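Local coordinates for protein beta-1,3-glucosyltransferase (Paecilomyces sp. J18, PDB 5JVV) that is a fungal carbohydrate-active protein of the glucosyltransferase type, probably built as a beta-sandwich in the manner of the GH16 family, at residues V53-D58 with K71-E76; L241-T246 with A287-N292. All coordinates share one frame; numbering follows the deposited sequence.

Interactions 1 and 2 both join the two facing sheets of the sandwich, and their centres lie about 6 Å apart. Strands 53-55 and 289-297 are neighbours in one sheet; strands 70-77 and 240-247 are neighbours in the other. Interaction 2 is the more central, about 7 Å from the chain centre against 12 Å, and both are buried. Its chemistry is mainly aromatic, with an indole N-H satisfied between the sheets. Interaction 1 is aliphatic at one end and, at the other, turns to water, a carboxylate and a backbone bond. Ser72 OG and Thr245 O, 2.7 Å apart, tie the two contacts together by a probable hydrogen bond.

Interaction 1 of 2, residues V53-D58 with K71-E76; sequences VYLGVD and KSVRLE
Asp58 OD2 is held to Lys71 by two waters. One water donates to Asp58 OD2 at 2.7 Å and accepts from Lys71 N. The other donates to Asp58 OD2 at 3.1 Å and accepts from Lys71 NZ. Asn61 ND2 is a further partner of OD2, and OD1 accepts from Thr60 N in an Asx turn. The carboxylate is thus gripped on both oxygens. Chi1 of 178° sets its CG beside the carbonyl carbon and carries the group to the two waters of Lys71. The lysine chain runs extended past CG, and its NZ also forms a salt bridge with Glu42.

The backbones meet beside this site. Asp58 N donates to Lys71 O at 3.0 Å, with an N-H...O angle of 158°. The next link goes through water: one molecule donates to Gly56 O at 2.8 Å and to Ser72 OG at 2.9 Å. Ser72 OG itself bonds Thr245 O. Val57 lays its CG1 against this hydroxyl.

Further along, the backbones part, and CA of Leu55 and CA of Val73 are 7.1 Å apart. Side chains fill the interval. Leu55 and Leu75 meet tip to tip, CD2 to CD2 at 3.9 Å. Leu55 CB also packs on Val73 CG2 at 4.0 Å. Phe14 of helix 11-16 borders Leu75.

Strand 53-55 belongs to one sheet and strand 70-77 to the other. The contact therefore runs from hydrophobic sheet-to-sheet packing to a hydrogen-bonded, watered junction where the chain leaving strand 53-55 closes on the start of strand 70-77, an arrangement that fits a beta-sandwich.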
loop_
_atom_site.group_PDB
_atom_site.type_symbol
_atom_site.label_atom_id
_atom_site.label_comp_id
_atom_site.label_asym_id
_atom_site.label_seq_id
_atom_site.Cartn_x
_atom_site.Cartn_y
_atom_site.Cartn_z
ATOM N N VAL A 53 8.573 -4.357 12.406
ATOM C CA VAL A 53 9.389 -3.430 11.642
ATOM C C VAL A 53 8.668 -2.090 11.487
ATOM O O VAL A 53 7.510 -2.035 11.067
ATOM C CB VAL A 53 9.732 -4.014 10.254
ATOM C CG1 VAL A 53 10.373 -2.948 9.367
ATOM C CG2 VAL A 53 10.656 -5.214 10.403
ATOM N N TYR A 54 9.367 -1.017 11.838
ATOM C CA TYR A 54 8.867 0.342 11.709
ATOM C C TYR A 54 9.475 0.980 10.462
ATOM O O TYR A 54 10.702 0.985 10.296
ATOM C CB TYR A 54 9.261 1.142 12.963
ATOM C CG TYR A 54 9.033 2.645 12.909
ATOM C CD1 TYR A 54 7.930 3.221 13.538
ATOM C CD2 TYR A 54 9.936 3.490 12.276
ATOM C CE1 TYR A 54 7.718 4.588 13.506
ATOM C CE2 TYR A 54 9.734 4.863 12.240
ATOM C CZ TYR A 54 8.621 5.405 12.861
ATOM O OH TYR A 54 8.407 6.769 12.831
ATOM N N LEU A 55 8.616 1.495 9.587
ATOM C CA LEU A 55 9.038 2.305 8.437
ATOM C C LEU A 55 8.319 3.643 8.534
ATOM O O LEU A 55 7.115 3.720 8.308
ATOM C CB LEU A 55 8.659 1.629 7.120
ATOM C CG LEU A 55 8.934 0.136 6.945
ATOM C CD1 LEU A 55 8.303 -0.343 5.642
ATOM C CD2 LEU A 55 10.448 -0.149 6.979
ATOM N N GLY A 56 9.055 4.694 8.864
ATOM C CA GLY A 56 8.458 5.994 9.093
ATOM C C GLY A 56 9.069 7.072 8.226
ATOM O O GLY A 56 9.803 6.783 7.275
ATOM N N VAL A 57 8.763 8.316 8.560
ATOM C CA VAL A 57 9.227 9.459 7.780
ATOM C C VAL A 57 9.859 10.493 8.704
ATOM O O VAL A 57 9.775 10.390 9.928
ATOM C CB VAL A 57 8.068 10.109 6.975
ATOM C CG1 VAL A 57 7.381 9.075 6.083
ATOM C CG2 VAL A 57 7.051 10.778 7.910
ATOM N N ASP A 58 10.506 11.499 8.125
ATOM C CA ASP A 58 11.038 12.604 8.903
ATOM C C ASP A 58 9.854 13.400 9.458
ATOM O O ASP A 58 9.111 14.012 8.699
ATOM C CB ASP A 58 11.889 13.480 7.968
ATOM C CG ASP A 58 12.464 14.714 8.643
ATOM O OD1 ASP A 58 11.958 15.165 9.691
ATOM O OD2 ASP A 58 13.434 15.271 8.084
ATOM N N LYS A 71 11.723 13.153 3.954
ATOM C CA LYS A 71 12.363 11.838 3.896
ATOM C C LYS A 71 11.446 10.686 4.252
ATOM O O LYS A 71 10.648 10.757 5.188
ATOM C CB LYS A 71 13.603 11.799 4.786
ATOM C CG LYS A 71 14.752 12.600 4.208
ATOM C CD LYS A 71 15.808 12.832 5.259
ATOM C CE LYS A 71 16.967 13.606 4.683
ATOM N NZ LYS A 71 17.967 13.905 5.754
ATOM N N SER A 72 11.598 9.606 3.499
ATOM C CA SER A 72 10.774 8.425 3.653
ATOM C C SER A 72 11.556 7.264 3.053
ATOM O O SER A 72 12.719 7.426 2.647
ATOM C CB SER A 72 9.436 8.628 2.928
ATOM O OG SER A 72 8.521 7.564 3.180
ATOM N N VAL A 73 10.926 6.099 3.004
ATOM C CA VAL A 73 11.533 4.926 2.386
ATOM C C VAL A 73 10.553 4.198 1.469
ATOM O O VAL A 73 9.316 4.342 1.577
ATOM C CB VAL A 73 12.098 3.937 3.433
ATOM C CG1 VAL A 73 13.260 4.575 4.197
ATOM C CG2 VAL A 73 10.994 3.457 4.392
ATOM N N ARG A 74 11.120 3.436 0.538
ATOM C CA ARG A 74 10.347 2.630 -0.385
ATOM C C ARG A 74 11.089 1.308 -0.508
ATOM O O ARG A 74 12.211 1.251 -1.031
ATOM C CB ARG A 74 10.198 3.345 -1.741
ATOM C CG ARG A 74 9.699 2.451 -2.862
ATOM C CD ARG A 74 9.235 3.253 -4.076
ATOM N NE ARG A 74 9.193 2.425 -5.285
ATOM C CZ ARG A 74 8.511 2.727 -6.389
ATOM N NH1 ARG A 74 7.764 3.817 -6.436
ATOM N NH2 ARG A 74 8.558 1.919 -7.440
ATOM N N LEU A 75 10.479 0.257 0.028
ATOM C CA LEU A 75 11.084 -1.068 0.068
ATOM C C LEU A 75 10.491 -1.931 -1.040
ATOM O O LEU A 75 9.277 -2.012 -1.172
ATOM C CB LEU A 75 10.818 -1.718 1.425
ATOM C CG LEU A 75 11.762 -1.331 2.567
ATOM C CD1 LEU A 75 11.691 0.158 2.869
ATOM C CD2 LEU A 75 11.465 -2.150 3.823
ATOM N N GLU A 76 11.357 -2.560 -1.832
ATOM C CA GLU A 76 10.935 -3.412 -2.939
ATOM C C GLU A 76 11.552 -4.789 -2.731
ATOM O O GLU A 76 12.761 -4.903 -2.563
ATOM C CB GLU A 76 11.373 -2.813 -4.281
ATOM C CG GLU A 76 10.836 -1.406 -4.520
ATOM C CD GLU A 76 11.302 -0.796 -5.822
ATOM O OE1 GLU A 76 12.187 -1.385 -6.478
ATOM O OE2 GLU A 76 10.781 0.276 -6.190
HETATM O O HOH W 1 8.261 5.600 5.285
HETATM O O HOH W 2 12.947 15.308 5.386
HETATM O O HOH W 3 16.235 15.910 6.906
#

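Interaction 2 of 2, residues L241-T246 with A287-N292; sequences LVFDTT and AYWEIN
Hydrogen bonds first: the indole NE1 of Trp289 donates between two oxygens of the facing strand. The main bond runs from Trp289 NE1 to Asp244 O at 3.2 Å, with an N-H...O angle of 148°. This oxygen lies near the ring plane of the indole, while NE1 stands well above the carbonyl plane and so does not meet a lone pair. A weak, more bent branch (129°) runs from Trp289 NE1 to Thr245 OG1, also at 3.2 Å. Chi1 of Thr245 is rotated to put OG1 beside its own backbone N, with the CG2 methyl anti to that N. Thr245 OG1 in turn donates to a water at 2.6 Å, and this water donates to Ala287 O at 2.9 Å. The buried indole N-H and the threonine hydroxyl are both provided for. The Asp244 side chain points the other way, where OD1 accepts from Trp105 NE1.

Aromatic contacts come next. Phe243 turns its edge to the face of Trp289 in a T-shaped pair, the planes at 77° and the centroids of the phenyl and the six-membered ring 5.3 Å apart. Phe243 CD1 does the touching, over the rim of the indole rather than its middle. Phe104 also stacks with Phe243.

A CH-pi contact completes the apolar part. Ile291 CD1 sits over one face of Phe243, 3.7 Å from the ring centroid and almost on its normal. Pro94 borders Thr245 and Trp289.

Strands 241-246 and 289-292 run nearly antiparallel, but their axes stay 9.7 Å apart. They are facing strands of two sheets. Phe243, Trp289 and Ile291 form part of the core between them, consistent with the jelly-roll beta-sandwich of the GH16 family.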
loop_
_atom_site.group_PDB
_atom_site.type_symbol
_atom_site.label_atom_id
_atom_site.label_comp_id
_atom_site.label_asym_id
_atom_site.label_seq_id
_atom_site.Cartn_x
_atom_site.Cartn_y
_atom_site.Cartn_z
ATOM N N LEU A 241 7.019 -7.108 -4.250
ATOM C CA LEU A 241 6.167 -6.465 -3.248
ATOM C C LEU A 241 6.804 -5.153 -2.807
ATOM O O LEU A 241 8.021 -5.081 -2.611
ATOM C CB LEU A 241 5.985 -7.380 -2.039
ATOM C CG LEU A 241 5.308 -8.724 -2.322
ATOM C CD1 LEU A 241 5.294 -9.619 -1.085
ATOM C CD2 LEU A 241 3.902 -8.489 -2.817
ATOM N N VAL A 242 5.983 -4.119 -2.639
ATOM C CA VAL A 242 6.490 -2.787 -2.322
ATOM C C VAL A 242 5.705 -2.161 -1.180
ATOM O O VAL A 242 4.473 -2.196 -1.168
ATOM C CB VAL A 242 6.391 -1.833 -3.541
ATOM C CG1 VAL A 242 7.033 -0.479 -3.220
ATOM C CG2 VAL A 242 7.045 -2.452 -4.780
ATOM N N PHE A 243 6.429 -1.608 -0.210
ATOM C CA PHE A 243 5.831 -0.754 0.805
ATOM C C PHE A 243 6.471 0.605 0.636
ATOM O O PHE A 243 7.696 0.713 0.584
ATOM C CB PHE A 243 6.136 -1.232 2.235
ATOM C CG PHE A 243 5.390 -2.469 2.664
ATOM C CD1 PHE A 243 4.146 -2.374 3.288
ATOM C CD2 PHE A 243 5.944 -3.734 2.475
ATOM C CE1 PHE A 243 3.465 -3.517 3.698
ATOM C CE2 PHE A 243 5.271 -4.877 2.884
ATOM C CZ PHE A 243 4.026 -4.768 3.494
ATOM N N ASP A 244 5.663 1.655 0.560
ATOM C CA ASP A 244 6.237 2.989 0.530
ATOM C C ASP A 244 5.294 3.997 1.156
ATOM O O ASP A 244 4.120 3.697 1.397
ATOM C CB ASP A 244 6.639 3.393 -0.904
ATOM C CG ASP A 244 5.451 3.742 -1.777
ATOM O OD1 ASP A 244 5.283 3.115 -2.849
ATOM O OD2 ASP A 244 4.690 4.666 -1.414
ATOM N N THR A 245 5.822 5.182 1.442
ATOM C CA THR A 245 5.000 6.352 1.714
ATOM C C THR A 245 5.615 7.508 0.940
ATOM O O THR A 245 6.773 7.868 1.171
ATOM C CB THR A 245 4.957 6.706 3.205
ATOM O OG1 THR A 245 4.488 5.572 3.946
ATOM C CG2 THR A 245 4.020 7.893 3.457
ATOM N N THR A 246 4.857 8.062 -0.002
ATOM C CA THR A 246 5.272 9.293 -0.668
ATOM C C THR A 246 4.367 10.432 -0.208
ATOM O O THR A 246 3.542 10.233 0.689
ATOM C CB THR A 246 5.313 9.129 -2.211
ATOM O OG1 THR A 246 5.926 10.285 -2.793
ATOM C CG2 THR A 246 3.913 8.937 -2.806
ATOM N N ALA A 287 2.639 9.026 10.319
ATOM C CA ALA A 287 2.816 8.548 8.954
ATOM C C ALA A 287 3.874 7.455 8.914
ATOM O O ALA A 287 4.934 7.629 8.317
ATOM C CB ALA A 287 3.192 9.713 8.022
ATOM N N TYR A 288 3.579 6.321 9.550
ATOM C CA TYR A 288 4.504 5.190 9.565
ATOM C C TYR A 288 3.811 3.858 9.402
ATOM O O TYR A 288 2.644 3.707 9.752
ATOM C CB TYR A 288 5.348 5.171 10.847
ATOM C CG TYR A 288 4.612 4.847 12.135
ATOM C CD1 TYR A 288 4.480 3.534 12.577
ATOM C CD2 TYR A 288 4.106 5.862 12.937
ATOM C CE1 TYR A 288 3.836 3.242 13.772
ATOM C CE2 TYR A 288 3.462 5.586 14.130
ATOM C CZ TYR A 288 3.329 4.269 14.539
ATOM O OH TYR A 288 2.694 3.975 15.727
ATOM N N TRP A 289 4.545 2.903 8.845
ATOM C CA TRP A 289 4.129 1.504 8.834
ATOM C C TRP A 289 4.741 0.801 10.034
ATOM O O TRP A 289 5.905 1.040 10.379
ATOM C CB TRP A 289 4.651 0.799 7.578
ATOM C CG TRP A 289 4.119 1.315 6.298
ATOM C CD1 TRP A 289 4.643 2.318 5.536
ATOM C CD2 TRP A 289 2.978 0.825 5.588
ATOM N NE1 TRP A 289 3.887 2.501 4.404
ATOM C CE2 TRP A 289 2.861 1.587 4.408
ATOM C CE3 TRP A 289 2.037 -0.184 5.837
ATOM C CZ2 TRP A 289 1.837 1.387 3.490
ATOM C CZ3 TRP A 289 1.017 -0.384 4.910
ATOM C CH2 TRP A 289 0.930 0.399 3.754
ATOM N N GLU A 290 3.970 -0.079 10.666
ATOM C CA GLU A 290 4.549 -1.024 11.617
ATOM C C GLU A 290 4.079 -2.381 11.158
ATOM O O GLU A 290 2.888 -2.699 11.216
ATOM C CB GLU A 290 4.133 -0.759 13.065
ATOM C CG GLU A 290 4.841 -1.714 14.023
ATOM C CD GLU A 290 4.676 -1.362 15.490
ATOM O OE1 GLU A 290 4.181 -0.258 15.802
ATOM O OE2 GLU A 290 5.050 -2.204 16.334
ATOM N N ILE A 291 5.018 -3.172 10.662
ATOM C CA ILE A 291 4.683 -4.444 10.043
ATOM C C ILE A 291 5.119 -5.581 10.957
ATOM O O ILE A 291 6.295 -5.698 11.301
ATOM C CB ILE A 291 5.365 -4.572 8.664
ATOM C CG1 ILE A 291 4.859 -3.468 7.728
ATOM C CG2 ILE A 291 5.122 -5.958 8.060
ATOM C CD1 ILE A 291 5.824 -3.103 6.603
ATOM N N ASN A 292 4.166 -6.410 11.371
ATOM C CA ASN A 292 4.484 -7.571 12.204
ATOM C C ASN A 292 5.174 -8.673 11.415
ATOM O O ASN A 292 6.226 -9.178 11.820
ATOM C CB ASN A 292 3.222 -8.129 12.861
ATOM C CG ASN A 292 2.833 -7.361 14.092
ATOM O OD1 ASN A 292 3.693 -6.908 14.854
ATOM N ND2 ASN A 292 1.533 -7.203 14.304
HETATM O O HOH W 4 5.691 5.680 6.262
#